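Local coordinates for protein aminopeptidase (Aneurinibacillus sp. AM-1, PDB 5IB9) that probably works as a zinc-dependent aminopeptidase, removing residues from the N-terminus of peptides, and here holds a peptide-like inhibitor against two zinc ions, at residues V55-F60 / T202-I207; I222-S227 / R265-G270; I277-Y282 / H348-A353; H228-E233 / A271-L276. All blocks are in the same frame, centred on the assembly; numbering follows the deposited sequence.

Contact 1: residues V55-F60 / T202-I207; sequences VEVQPF and TSHNVI. With ZN (zinc ion), chain G.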
loop_
_atom_site.group_PDB
_atom_site.type_symbol
_atom_site.label_atom_id
_atom_site.label_comp_id
_atom_site.label_asym_id
_atom_site.label_seq_id
_atom_site.Cartn_x
_atom_site.Cartn_y
_atom_site.Cartn_z
ATOM N N VAL A 55 3.296 19.183 13.479
ATOM C CA VAL A 55 3.892 17.844 13.122
ATOM C C VAL A 55 2.737 16.906 12.840
ATOM O O VAL A 55 1.681 16.990 13.500
ATOM C CB VAL A 55 4.710 17.374 14.337
ATOM C CG1 VAL A 55 5.253 15.962 14.066
ATOM C CG2 VAL A 55 5.885 18.298 14.527
ATOM N N GLU A 56 2.863 16.073 11.831
ATOM C CA GLU A 56 1.914 14.988 11.634
ATOM C C GLU A 56 2.645 13.653 11.792
ATOM O O GLU A 56 3.839 13.532 11.484
ATOM C CB GLU A 56 1.447 15.019 10.177
ATOM C CG GLU A 56 0.592 16.368 10.037
ATOM C CD GLU A 56 -0.827 16.386 10.777
ATOM O OE1 GLU A 56 -1.428 17.489 10.853
ATOM O OE2 GLU A 56 -1.337 15.368 11.366
ATOM N N VAL A 57 1.905 12.642 12.248
ATOM C CA VAL A 57 2.495 11.280 12.462
ATOM C C VAL A 57 1.662 10.386 11.571
ATOM O O VAL A 57 0.466 10.185 11.793
ATOM C CB VAL A 57 2.479 10.909 13.884
ATOM C CG1 VAL A 57 3.017 9.471 14.044
ATOM C CG2 VAL A 57 3.454 11.790 14.705
ATOM N N GLN A 58 2.266 9.823 10.545
ATOM C CA GLN A 58 1.540 8.919 9.615
ATOM C C GLN A 58 1.746 7.457 10.034
ATOM O O GLN A 58 2.858 6.991 9.978
ATOM C CB GLN A 58 2.010 9.171 8.184
ATOM C CG GLN A 58 1.263 8.224 7.143
ATOM C CD GLN A 58 1.931 8.190 5.833
ATOM O OE1 GLN A 58 3.119 8.566 5.640
ATOM N NE2 GLN A 58 1.215 7.781 4.827
ATOM N N PRO A 59 0.673 6.729 10.420
ATOM C CA PRO A 59 0.833 5.310 10.843
ATOM C C PRO A 59 0.798 4.473 9.635
ATOM O O PRO A 59 0.146 4.848 8.610
ATOM C CB PRO A 59 -0.408 5.054 11.736
ATOM C CG PRO A 59 -1.517 5.943 11.057
ATOM C CD PRO A 59 -0.754 7.188 10.496
ATOM N N PHE A 60 1.360 3.249 9.715
ATOM C CA PHE A 60 1.147 2.298 8.632
ATOM C C PHE A 60 1.375 0.897 9.194
ATOM O O PHE A 60 2.140 0.719 10.083
ATOM C CB PHE A 60 2.031 2.529 7.360
ATOM C CG PHE A 60 3.482 2.543 7.634
ATOM C CD1 PHE A 60 4.297 1.366 7.652
ATOM C CD2 PHE A 60 4.092 3.726 8.027
ATOM C CE1 PHE A 60 5.666 1.479 7.998
ATOM C CE2 PHE A 60 5.433 3.788 8.344
ATOM C CZ PHE A 60 6.265 2.705 8.314
ATOM N N THR A 202 2.708 -2.037 13.554
ATOM C CA THR A 202 2.428 -0.675 13.060
ATOM C C THR A 202 3.686 0.160 13.316
ATOM O O THR A 202 4.291 0.139 14.400
ATOM C CB THR A 202 1.328 -0.035 13.951
ATOM O OG1 THR A 202 0.143 -0.836 13.810
ATOM C CG2 THR A 202 0.964 1.372 13.451
ATOM N N SER A 203 4.106 0.813 12.282
ATOM C CA SER A 203 5.159 1.818 12.397
ATOM C C SER A 203 4.627 3.212 11.964
ATOM O O SER A 203 3.394 3.389 11.764
ATOM C CB SER A 203 6.358 1.349 11.525
ATOM O OG SER A 203 7.508 2.221 11.545
ATOM N N HIS A 204 5.511 4.180 11.936
ATOM C CA HIS A 204 5.089 5.568 11.672
ATOM C C HIS A 204 6.150 6.346 10.950
ATOM O O HIS A 204 7.345 6.088 11.106
ATOM C CB HIS A 204 4.888 6.293 12.995
ATOM C CG HIS A 204 3.984 5.608 13.980
ATOM N ND1 HIS A 204 4.360 4.530 14.771
ATOM C CD2 HIS A 204 2.667 5.809 14.214
ATOM C CE1 HIS A 204 3.289 4.090 15.432
ATOM N NE2 HIS A 204 2.283 4.898 15.172
ATOM N N ASN A 205 5.695 7.399 10.215
ATOM C CA ASN A 205 6.563 8.476 9.723
ATOM C C ASN A 205 6.221 9.732 10.508
ATOM O O ASN A 205 5.066 9.957 10.829
ATOM C CB ASN A 205 6.324 8.731 8.223
ATOM C CG ASN A 205 6.470 7.463 7.420
ATOM O OD1 ASN A 205 7.475 6.780 7.564
ATOM N ND2 ASN A 205 5.628 7.289 6.436
ATOM N N VAL A 206 7.221 10.563 10.737
ATOM C CA VAL A 206 7.030 11.845 11.463
ATOM C C VAL A 206 7.345 12.940 10.464
ATOM O O VAL A 206 8.412 12.976 9.865
ATOM C CB VAL A 206 7.975 11.971 12.673
ATOM C CG1 VAL A 206 7.615 13.352 13.313
ATOM C CG2 VAL A 206 7.753 10.827 13.647
ATOM N N ILE A 207 6.350 13.836 10.255
ATOM C CA ILE A 207 6.461 14.796 9.147
ATOM C C ILE A 207 6.286 16.242 9.694
ATOM O O ILE A 207 5.253 16.564 10.306
ATOM C CB ILE A 207 5.383 14.590 8.107
ATOM C CG1 ILE A 207 5.469 13.190 7.506
ATOM C CG2 ILE A 207 5.491 15.658 6.954
ATOM C CD1 ILE A 207 4.178 12.458 7.665
HETATM ZN ZN ZN G . 0.523 4.866 16.171
HETATM O O HOH W 1 0.605 5.504 18.007
HETATM O O HOH W 2 -0.628 3.268 16.272
HETATM O O HOH W 3 0.205 2.425 16.650
HETATM O O HOH W 4 0.798 3.698 17.873
#
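Q58 and N205 lie side by side and point the same way, and their amides meet. N205 ND2 donates to Q58 OE1 at 2.9 Å. The oxygen lies in the amide plane of N205, but the donor sits 47° out of the carbonyl plane of Q58. Q58 gets there on an extended chain, with CG anti to the backbone N (chi1 180°). F60 closes the same face further along. Its CG sits between the backbone N and the carbonyl carbon (chi1 56°), which brings the ring back over S203. F60 CZ lies 3.5 Å from S203 CB, and S203 C lies over one ring face, toward the rim.

The two strands are antiparallel neighbours. E56, Q58 and F60 form the hydrogen-bonded pairs with I207, N205 and S203, as in E56 N to I207 O at 2.9 Å. P59 takes a non-hydrogen-bonded position opposite H204, where its missing N-H costs no bond to this neighbour. On that other face H204 CD2 packs 3.7 Å from V57 CG1 and 4.0 Å from P59 CB. H204 NE2 binds a zinc ion at 2.0 Å. E288 of the second subunit binds the same ion, together with water, so the metal bridges the dimer interface.

Further out, helix 35-50 covers V55, H204 and V206, and S203 OG is bonded to its E37. Helix 277-283 covers the face of Q58 and N205: N205 ND2 also bonds to G278 O, N205 OD1 accepts from G270 N, and Q58 NE2 bonds to K281 O and to A284 O of the second subunit.

Contact 2: residues I222-S227 / R265-G270; sequences IIIIGS and RFITFG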
loop_
_atom_site.group_PDB
_atom_site.type_symbol
_atom_site.label_atom_id
_atom_site.label_comp_id
_atom_site.label_asym_id
_atom_site.label_seq_id
_atom_site.Cartn_x
_atom_site.Cartn_y
_atom_site.Cartn_z
ATOM N N ILE A 222 8.526 22.511 -3.445
ATOM C CA ILE A 222 8.700 21.758 -2.201
ATOM C C ILE A 222 10.069 21.023 -2.218
ATOM O O ILE A 222 10.455 20.502 -3.253
ATOM C CB ILE A 222 7.621 20.628 -2.094
ATOM C CG1 ILE A 222 6.201 21.284 -2.121
ATOM C CG2 ILE A 222 7.718 19.898 -0.760
ATOM C CD1 ILE A 222 5.104 20.139 -2.422
ATOM N N ILE A 223 10.750 21.025 -1.072
ATOM C CA ILE A 223 11.946 20.184 -0.874
ATOM C C ILE A 223 11.639 19.302 0.353
ATOM O O ILE A 223 11.136 19.749 1.343
ATOM C CB ILE A 223 13.188 21.027 -0.577
ATOM C CG1 ILE A 223 13.524 21.671 -1.875
ATOM C CG2 ILE A 223 14.292 20.043 -0.248
ATOM C CD1 ILE A 223 14.700 22.700 -1.784
ATOM N N ILE A 224 11.974 17.998 0.207
ATOM C CA ILE A 224 11.910 16.958 1.317
ATOM C C ILE A 224 13.299 16.674 1.797
ATOM O O ILE A 224 14.250 16.524 0.974
ATOM C CB ILE A 224 11.235 15.714 0.811
ATOM C CG1 ILE A 224 9.784 16.037 0.340
ATOM C CG2 ILE A 224 11.179 14.705 1.884
ATOM C CD1 ILE A 224 9.071 14.836 -0.321
ATOM N N ILE A 225 13.449 16.753 3.136
ATOM C CA ILE A 225 14.755 16.293 3.791
ATOM C C ILE A 225 14.326 15.143 4.637
ATOM O O ILE A 225 13.498 15.330 5.562
ATOM C CB ILE A 225 15.337 17.442 4.613
ATOM C CG1 ILE A 225 15.583 18.751 3.785
ATOM C CG2 ILE A 225 16.655 17.011 5.263
ATOM C CD1 ILE A 225 14.337 19.704 3.778
ATOM N N GLY A 226 14.922 13.999 4.380
ATOM C CA GLY A 226 14.488 12.749 5.068
ATOM C C GLY A 226 15.670 12.007 5.754
ATOM O O GLY A 226 16.845 12.199 5.428
ATOM N N SER A 227 15.254 11.097 6.620
ATOM C CA SER A 227 16.137 10.119 7.315
ATOM C C SER A 227 15.206 9.062 7.794
ATOM O O SER A 227 13.981 9.177 7.678
ATOM C CB SER A 227 16.932 10.782 8.482
ATOM O OG SER A 227 15.966 11.474 9.318
ATOM N N ARG A 265 9.752 20.041 3.885
ATOM C CA ARG A 265 9.165 18.966 4.685
ATOM C C ARG A 265 10.303 18.179 5.252
ATOM O O ARG A 265 11.060 17.540 4.454
ATOM C CB ARG A 265 8.267 18.054 3.808
ATOM C CG ARG A 265 7.103 18.873 3.121
ATOM C CD ARG A 265 6.211 17.970 2.345
ATOM N NE ARG A 265 5.144 18.803 1.798
ATOM C CZ ARG A 265 4.140 18.259 1.129
ATOM N NH1 ARG A 265 3.967 16.927 0.943
ATOM N NH2 ARG A 265 3.242 19.084 0.699
ATOM N N PHE A 266 10.388 18.104 6.552
ATOM C CA PHE A 266 11.436 17.328 7.272
ATOM C C PHE A 266 10.777 16.087 7.773
ATOM O O PHE A 266 9.752 16.138 8.484
ATOM C CB PHE A 266 11.976 18.178 8.446
ATOM C CG PHE A 266 12.656 19.466 8.043
ATOM C CD1 PHE A 266 14.004 19.448 7.766
ATOM C CD2 PHE A 266 11.894 20.601 7.891
ATOM C CE1 PHE A 266 14.674 20.572 7.347
ATOM C CE2 PHE A 266 12.567 21.827 7.567
ATOM C CZ PHE A 266 13.934 21.789 7.273
ATOM N N ILE A 267 11.315 14.914 7.341
ATOM C CA ILE A 267 10.583 13.696 7.589
ATOM C C ILE A 267 11.534 12.628 8.167
ATOM O O ILE A 267 12.667 12.446 7.652
ATOM C CB ILE A 267 9.921 13.116 6.269
ATOM C CG1 ILE A 267 9.115 14.200 5.600
ATOM C CG2 ILE A 267 9.109 11.861 6.648
ATOM C CD1 ILE A 267 8.460 13.662 4.313
ATOM N N THR A 268 11.037 11.942 9.218
ATOM C CA THR A 268 11.759 10.722 9.585
ATOM C C THR A 268 10.878 9.549 9.290
ATOM O O THR A 268 9.708 9.493 9.645
ATOM C CB THR A 268 12.251 10.760 11.097
ATOM O OG1 THR A 268 11.140 10.765 12.008
ATOM C CG2 THR A 268 13.100 11.988 11.230
ATOM N N PHE A 269 11.448 8.572 8.556
ATOM C CA PHE A 269 10.639 7.437 8.072
ATOM C C PHE A 269 10.762 6.227 8.961
ATOM O O PHE A 269 11.856 5.955 9.456
ATOM C CB PHE A 269 11.102 7.060 6.695
ATOM C CG PHE A 269 11.025 8.117 5.644
ATOM C CD1 PHE A 269 9.762 8.541 5.145
ATOM C CD2 PHE A 269 12.141 8.718 5.115
ATOM C CE1 PHE A 269 9.664 9.538 4.161
ATOM C CE2 PHE A 269 12.063 9.707 4.117
ATOM C CZ PHE A 269 10.831 10.096 3.662
ATOM N N GLY A 270 9.659 5.488 9.102
ATOM C CA GLY A 270 9.739 4.211 9.837
ATOM C C GLY A 270 10.004 3.069 8.886
ATOM O O GLY A 270 9.864 3.162 7.678
#
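The beta-alpha-beta unit of strand 222-228, helix 238-256 and strand 263-269 brings I222-S227 beside R265-G270 as parallel neighbours. The backbone ladder runs from R265 N to I223 O (2.9 Å) up to F269 N, 2.7 Å from S227 O.

On one face of the strands, I222 supports the long, extended side chain of R265. I222 CD1 lies over one face of the guanidinium, 3.8 Å from R265 NH2, and I222 CG2 packs beside R265 NE. The charged end is held by salt bridges to E263 and E290 and by a hydrogen bond to Y282, so all three guanidinium nitrogens of this buried arginine have partners. Farther along this face, I224 CG2 touches I267 CD1 at 3.8 Å.

The opposite face is the one covered by the crossover helix 238-256. Here I225 and F266 run side by side. I225 CD1 makes a CH-pi contact over the F266 ring, 4.1 Å from its centroid, and the helix residues A252 and M255 pack on F266. S227 OG lies 3.5 Å from T268 CG2 and is hydrogen-bonded to T248 of the helix.

G226 has no side chain, and this leaves room for F269. The ring swings back across the strand pair, with F269 CE2 4.0 Å from G226 CA and F269 CD2 3.2 Å from S227 O. I267 CG2 lies over one face of the F269 ring, toward its rim.

Contact 3: residues I277-Y282 / H348-A353; sequences IGSKKY and HESFHA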
loop_
_atom_site.group_PDB
_atom_site.type_symbol
_atom_site.label_atom_id
_atom_site.label_comp_id
_atom_site.label_asym_id
_atom_site.label_seq_id
_atom_site.Cartn_x
_atom_site.Cartn_y
_atom_site.Cartn_z
ATOM N N ILE A 277 9.611 0.675 3.914
ATOM C CA ILE A 277 8.141 0.676 4.023
ATOM C C ILE A 277 7.629 2.068 4.301
ATOM O O ILE A 277 6.646 2.528 3.664
ATOM C CB ILE A 277 7.650 -0.377 5.010
ATOM C CG1 ILE A 277 8.245 -1.710 4.470
ATOM C CG2 ILE A 277 6.088 -0.432 4.842
ATOM C CD1 ILE A 277 7.820 -2.871 5.359
ATOM N N GLY A 278 8.226 2.727 5.245
ATOM C CA GLY A 278 7.635 4.062 5.609
ATOM C C GLY A 278 7.799 5.048 4.528
ATOM O O GLY A 278 6.793 5.776 4.252
ATOM N N SER A 279 8.928 5.157 3.811
ATOM C CA SER A 279 8.935 6.102 2.703
ATOM C C SER A 279 8.072 5.739 1.536
ATOM O O SER A 279 7.532 6.606 0.864
ATOM C CB SER A 279 10.346 6.382 2.236
ATOM O OG SER A 279 11.030 5.168 1.867
ATOM N N LYS A 280 7.886 4.440 1.278
ATOM C CA LYS A 280 6.898 4.033 0.239
ATOM C C LYS A 280 5.510 4.499 0.686
ATOM O O LYS A 280 4.739 4.986 -0.188
ATOM C CB LYS A 280 6.874 2.488 0.162
ATOM C CG LYS A 280 8.059 1.987 -0.692
ATOM C CD LYS A 280 8.088 0.416 -0.626
ATOM C CE LYS A 280 9.336 -0.082 -1.406
ATOM N NZ LYS A 280 9.463 -1.604 -1.276
ATOM N N LYS A 281 5.153 4.350 1.967
ATOM C CA LYS A 281 3.830 4.799 2.433
ATOM C C LYS A 281 3.778 6.283 2.381
ATOM O O LYS A 281 2.700 6.801 2.083
ATOM C CB LYS A 281 3.510 4.275 3.844
ATOM C CG LYS A 281 3.431 2.753 3.926
ATOM C CD LYS A 281 2.098 2.200 3.394
ATOM C CE LYS A 281 2.176 0.646 3.630
ATOM N NZ LYS A 281 1.040 -0.016 2.922
ATOM N N TYR A 282 4.833 7.025 2.650
ATOM C CA TYR A 282 4.706 8.488 2.570
ATOM C C TYR A 282 4.592 8.962 1.089
ATOM O O TYR A 282 3.752 9.774 0.753
ATOM C CB TYR A 282 5.885 9.173 3.259
ATOM C CG TYR A 282 5.716 10.687 3.161
ATOM C CD1 TYR A 282 4.808 11.360 4.027
ATOM C CD2 TYR A 282 6.400 11.417 2.206
ATOM C CE1 TYR A 282 4.554 12.676 3.843
ATOM C CE2 TYR A 282 6.158 12.730 1.987
ATOM C CZ TYR A 282 5.251 13.323 2.859
ATOM O OH TYR A 282 4.959 14.714 2.685
ATOM N N HIS A 348 15.607 7.453 -0.460
ATOM C CA HIS A 348 15.579 8.225 -1.721
ATOM C C HIS A 348 14.984 7.396 -2.847
ATOM O O HIS A 348 14.405 7.970 -3.773
ATOM C CB HIS A 348 16.941 8.773 -2.094
ATOM C CG HIS A 348 17.982 7.704 -2.255
ATOM N ND1 HIS A 348 18.279 6.754 -1.279
ATOM C CD2 HIS A 348 18.822 7.503 -3.291
ATOM C CE1 HIS A 348 19.253 5.961 -1.771
ATOM N NE2 HIS A 348 19.610 6.425 -2.973
ATOM N N GLU A 349 15.092 6.067 -2.786
ATOM C CA GLU A 349 14.495 5.196 -3.835
ATOM C C GLU A 349 12.997 5.354 -3.935
ATOM O O GLU A 349 12.427 5.143 -5.008
ATOM C CB GLU A 349 14.819 3.777 -3.472
ATOM C CG GLU A 349 14.597 2.777 -4.652
ATOM C CD GLU A 349 15.273 1.439 -4.315
ATOM O OE1 GLU A 349 16.495 1.359 -3.984
ATOM O OE2 GLU A 349 14.570 0.462 -4.350
ATOM N N SER A 350 12.346 5.733 -2.840
ATOM C CA SER A 350 10.881 5.922 -2.892
ATOM C C SER A 350 10.403 7.135 -3.629
ATOM O O SER A 350 9.278 7.164 -4.139
ATOM C CB SER A 350 10.388 5.896 -1.432
ATOM O OG SER A 350 10.764 4.635 -0.816
ATOM N N PHE A 351 11.300 8.114 -3.633
ATOM C CA PHE A 351 10.986 9.400 -4.326
ATOM C C PHE A 351 11.499 9.308 -5.748
ATOM O O PHE A 351 10.804 9.819 -6.635
ATOM C CB PHE A 351 11.532 10.577 -3.488
ATOM C CG PHE A 351 10.906 10.603 -2.149
ATOM C CD1 PHE A 351 9.615 11.136 -1.992
ATOM C CD2 PHE A 351 11.460 9.907 -1.064
ATOM C CE1 PHE A 351 8.923 11.034 -0.756
ATOM C CE2 PHE A 351 10.796 9.830 0.170
ATOM C CZ PHE A 351 9.509 10.407 0.315
ATOM N N HIS A 352 12.674 8.753 -6.007
ATOM C CA HIS A 352 13.080 8.521 -7.386
ATOM C C HIS A 352 11.976 7.749 -8.147
ATOM O O HIS A 352 11.725 8.067 -9.339
ATOM C CB HIS A 352 14.380 7.778 -7.356
ATOM C CG HIS A 352 14.837 7.431 -8.715
ATOM N ND1 HIS A 352 15.621 8.292 -9.448
ATOM C CD2 HIS A 352 14.650 6.313 -9.450
ATOM C CE1 HIS A 352 15.887 7.724 -10.620
ATOM N NE2 HIS A 352 15.239 6.574 -10.680
ATOM N N ALA A 353 11.272 6.888 -7.487
ATOM C CA ALA A 353 10.288 6.026 -8.152
ATOM C C ALA A 353 9.164 6.901 -8.654
ATOM O O ALA A 353 8.478 6.545 -9.627
ATOM C CB ALA A 353 9.766 5.039 -7.191
#
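S279 and S350 make the tight part of this contact. Their hydroxyls hydrogen-bond, with S279 OG 2.7 Å from S350 OG. With chi1 at 56°, S279 OG is tucked over its own backbone, and it is also hydrogen-bonded to D347, an aspartate that packs on H228 and E272 of the zinc site.

Next to the serines, Y282 and F351 meet edge to edge, with Y282 CD2 3.8 Å from F351 CZ. F351 CE2 also reaches to 4.0 Å from S279 CB. These buried residues join two short helices that run in roughly the same direction, 29° apart, with axes 8.6 Å from each other. The serines face each other where the backbones come nearest, with K280 CA 5.4 Å from S350 CA. F269, from the strand just before helix 277-283, packs on both S279 and Y282.

The K280 side is looser and exposed. K280 CG just brushes S350 OG at 3.8 Å, and the extended chain then leads off to G275 O, to which NZ is hydrogen-bonded. K280 NZ and E349 OE2 have opposite charges but stay 6.3 Å apart.

Contact 4: residues H228-E233 / A271-L276; sequences HHDSVE and AEENGL. With ZN (zinc ion), chain C; ZN (zinc ion), chain B; BES (2-(3-amino-2-hydroxy-4-phenyl-butyrylamino)-4-methyl-pentanoic acid), chain H.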
loop_
_atom_site.group_PDB
_atom_site.type_symbol
_atom_site.label_atom_id
_atom_site.label_comp_id
_atom_site.label_asym_id
_atom_site.label_seq_id
_atom_site.Cartn_x
_atom_site.Cartn_y
_atom_site.Cartn_z
ATOM N N HIS A 228 15.741 7.974 8.346
ATOM C CA HIS A 228 14.888 6.923 8.959
ATOM C C HIS A 228 15.218 6.724 10.430
ATOM O O HIS A 228 16.391 6.856 10.838
ATOM C CB HIS A 228 14.970 5.547 8.182
ATOM C CG HIS A 228 16.320 4.838 8.235
ATOM N ND1 HIS A 228 16.582 3.835 9.181
ATOM C CD2 HIS A 228 17.336 4.865 7.370
ATOM C CE1 HIS A 228 17.817 3.351 8.896
ATOM N NE2 HIS A 228 18.288 3.973 7.833
ATOM N N HIS A 229 14.165 6.464 11.191
ATOM C CA HIS A 229 14.333 6.366 12.659
ATOM C C HIS A 229 14.367 4.985 13.262
ATOM O O HIS A 229 14.562 4.908 14.443
ATOM C CB HIS A 229 13.282 7.265 13.390
ATOM C CG HIS A 229 11.859 7.032 12.958
ATOM N ND1 HIS A 229 11.130 5.865 12.959
ATOM C CD2 HIS A 229 11.052 7.990 12.432
ATOM C CE1 HIS A 229 9.900 6.110 12.446
ATOM N NE2 HIS A 229 9.857 7.415 12.167
ATOM N N ASP A 230 14.273 3.979 12.406
ATOM C CA ASP A 230 14.433 2.583 12.898
ATOM C C ASP A 230 15.866 2.102 12.649
ATOM O O ASP A 230 16.623 2.674 11.838
ATOM C CB ASP A 230 13.485 1.652 12.162
ATOM C CG ASP A 230 13.728 1.528 10.672
ATOM O OD1 ASP A 230 13.939 2.557 9.941
ATOM O OD2 ASP A 230 13.733 0.377 10.186
ATOM N N SER A 231 16.177 1.046 13.444
ATOM C CA SER A 231 17.495 0.391 13.212
ATOM C C SER A 231 17.287 -1.103 13.175
ATOM O O SER A 231 16.202 -1.579 13.411
ATOM C CB SER A 231 18.519 0.776 14.303
ATOM O OG SER A 231 18.129 0.192 15.543
ATOM N N VAL A 232 18.317 -1.822 12.713
ATOM C CA VAL A 232 18.152 -3.322 12.701
ATOM C C VAL A 232 18.254 -3.929 14.108
ATOM O O VAL A 232 18.768 -3.299 15.044
ATOM C CB VAL A 232 19.221 -3.960 11.784
ATOM C CG1 VAL A 232 19.010 -3.447 10.321
ATOM C CG2 VAL A 232 20.664 -3.772 12.275
ATOM N N GLU A 233 17.725 -5.153 14.224
ATOM C CA GLU A 233 17.799 -5.904 15.501
ATOM C C GLU A 233 19.235 -5.885 16.103
ATOM O O GLU A 233 20.208 -6.097 15.397
ATOM C CB GLU A 233 17.457 -7.374 15.250
ATOM C CG GLU A 233 15.960 -7.722 15.078
ATOM C CD GLU A 233 15.174 -7.843 16.411
ATOM O OE1 GLU A 233 13.897 -7.952 16.356
ATOM O OE2 GLU A 233 15.820 -7.822 17.510
ATOM N N ALA A 271 10.419 1.947 9.491
ATOM C CA ALA A 271 10.497 0.642 8.763
ATOM C C ALA A 271 11.323 0.735 7.564
ATOM O O ALA A 271 11.088 0.085 6.572
ATOM C CB ALA A 271 9.059 0.036 8.518
ATOM N N GLU A 272 12.377 1.546 7.532
ATOM C CA GLU A 272 13.334 1.603 6.431
ATOM C C GLU A 272 14.048 0.244 6.262
ATOM O O GLU A 272 14.224 -0.209 5.118
ATOM C CB GLU A 272 14.323 2.784 6.572
ATOM C CG GLU A 272 15.201 2.997 5.330
ATOM C CD GLU A 272 16.527 2.203 5.401
ATOM O OE1 GLU A 272 16.841 1.553 6.431
ATOM O OE2 GLU A 272 17.170 2.288 4.332
ATOM N N GLU A 273 14.385 -0.328 7.407
ATOM C CA GLU A 273 15.273 -1.529 7.332
ATOM C C GLU A 273 14.472 -2.734 6.867
ATOM O O GLU A 273 15.108 -3.738 6.445
ATOM C CB GLU A 273 15.826 -1.754 8.706
ATOM C CG GLU A 273 16.793 -0.665 9.311
ATOM C CD GLU A 273 18.151 -0.547 8.590
ATOM O OE1 GLU A 273 18.324 -1.230 7.530
ATOM O OE2 GLU A 273 19.005 0.307 9.117
ATOM N N ASN A 274 13.168 -2.632 6.883
ATOM C CA ASN A 274 12.253 -3.649 6.410
ATOM C C ASN A 274 11.949 -3.602 4.936
ATOM O O ASN A 274 11.046 -4.313 4.467
ATOM C CB ASN A 274 10.862 -3.529 7.174
ATOM C CG ASN A 274 11.026 -3.547 8.693
ATOM O OD1 ASN A 274 10.880 -4.603 9.347
ATOM N ND2 ASN A 274 11.490 -2.436 9.236
ATOM N N GLY A 275 12.595 -2.710 4.165
ATOM C CA GLY A 275 12.324 -2.548 2.784
ATOM C C GLY A 275 11.686 -1.201 2.427
ATOM O O GLY A 275 10.891 -1.095 1.512
ATOM N N LEU A 276 12.154 -0.139 3.077
ATOM C CA LEU A 276 11.716 1.238 2.744
ATOM C C LEU A 276 10.248 1.414 2.996
ATOM O O LEU A 276 9.619 2.130 2.208
ATOM C CB LEU A 276 12.158 1.674 1.304
ATOM C CG LEU A 276 13.582 1.247 0.928
ATOM C CD1 LEU A 276 13.794 1.780 -0.497
ATOM C CD2 LEU A 276 14.655 1.731 1.862
HETATM ZN ZN ZN C . 20.112 3.495 7.086
HETATM ZN ZN ZN B . 20.553 0.045 7.709
HETATM N N2 BES H . 21.898 2.823 5.367
HETATM C C1 BES H . 21.543 1.534 4.773
HETATM C C6 BES H . 21.872 1.590 3.283
HETATM C C7 BES H . 23.338 1.616 2.862
HETATM C C8 BES H . 24.342 0.863 3.520
HETATM C C12 BES H . 23.682 2.403 1.741
HETATM C C9 BES H . 25.670 0.911 3.046
HETATM C C11 BES H . 25.023 2.456 1.268
HETATM C C10 BES H . 26.008 1.710 1.935
HETATM C C2 BES H . 20.057 1.239 5.008
HETATM O O2 BES H . 19.927 1.561 6.391
HETATM C C3 BES H . 19.903 -0.228 4.795
HETATM O O3 BES H . 20.466 -0.982 5.581
HETATM N N1 BES H . 19.260 -0.612 3.747
HETATM C C4 BES H . 19.158 -2.046 3.456
HETATM C C13 BES H . 18.340 -2.086 2.177
HETATM C C14 BES H . 16.915 -1.540 2.318
HETATM C C15 BES H . 16.275 -1.810 0.963
HETATM C C16 BES H . 16.111 -2.127 3.480
HETATM C C5 BES H . 20.488 -2.687 3.082
HETATM O O1 BES H . 20.591 -3.947 3.135
HETATM O O4 BES H . 21.468 -2.015 2.713
HETATM O O HOH W 5 20.415 0.043 11.623
#
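The H228 ring carries the E272 carboxylate on one face. The two planes are only 14° apart, with E272 OE1 toward the ring rim. E272 CB adds a CH-pi contact over that face. E272 OE1 is 3.1 Å from H228 NE2, but this is a stack and not a hydrogen bond, because NE2 binds a zinc ion at 2.0 Å. At the ring edge, in plane, lies D230 C; H228 ND1 makes weak hydrogen bonds to D230 O and OD1.

The E273 carboxylate grips the second zinc unevenly, OE2 at 2.1 Å and OE1 at 2.6 Å. V232 CG1 packs 3.5 Å from E273 CD, and a water links V232 N to E273 OE2. This is the two-zinc centre of the M28 peptidases. D240 bridges the ions, D301 completes the H228 side and H371 the E273 side. The inhibitor oxygen O2 binds both metals. E272 OE1 comes within 3.1 Å of inhibitor O2; as in related M28 aminopeptidases, E272 is probably the general base.

D230 is the second-shell residue that sets both glutamates. D230 OD2 accepts E273 N through its syn lone pair, at 2.9 Å and 165°. D230 OD1 takes E272 N at 3.0 Å from above the carboxylate plane. A chi1 of 63° folds the D230 carboxylate over its own main chain, facing those amides. Beyond, E272 O accepts both G275 N and L276 N, a turn that sets G275 and L276 against the leucine-like branch of the inhibitor.

Overall arrangement
Contact 1 joins strands 55-66 and 187-210. Strand 187-210 pairs with strand 263-269, which contact 2 joins to strand 222-228; the two centres are about 12 Å apart. The loops that leave the strands of contact 2 form contact 4, about 15 Å away between centres, so these two contacts alternate along the chain. Helix 277-283 follows the second loop and packs on helix 348-352 in contact 3, whose centre is about 10 Å from that of contact 2 and 13 Å from that of contact 4. Contacts 2, 3 and 4 lie within the M28 peptidase region. The strands carry the zinc loops at their ends, while contact 1 faces the second subunit with a separate zinc.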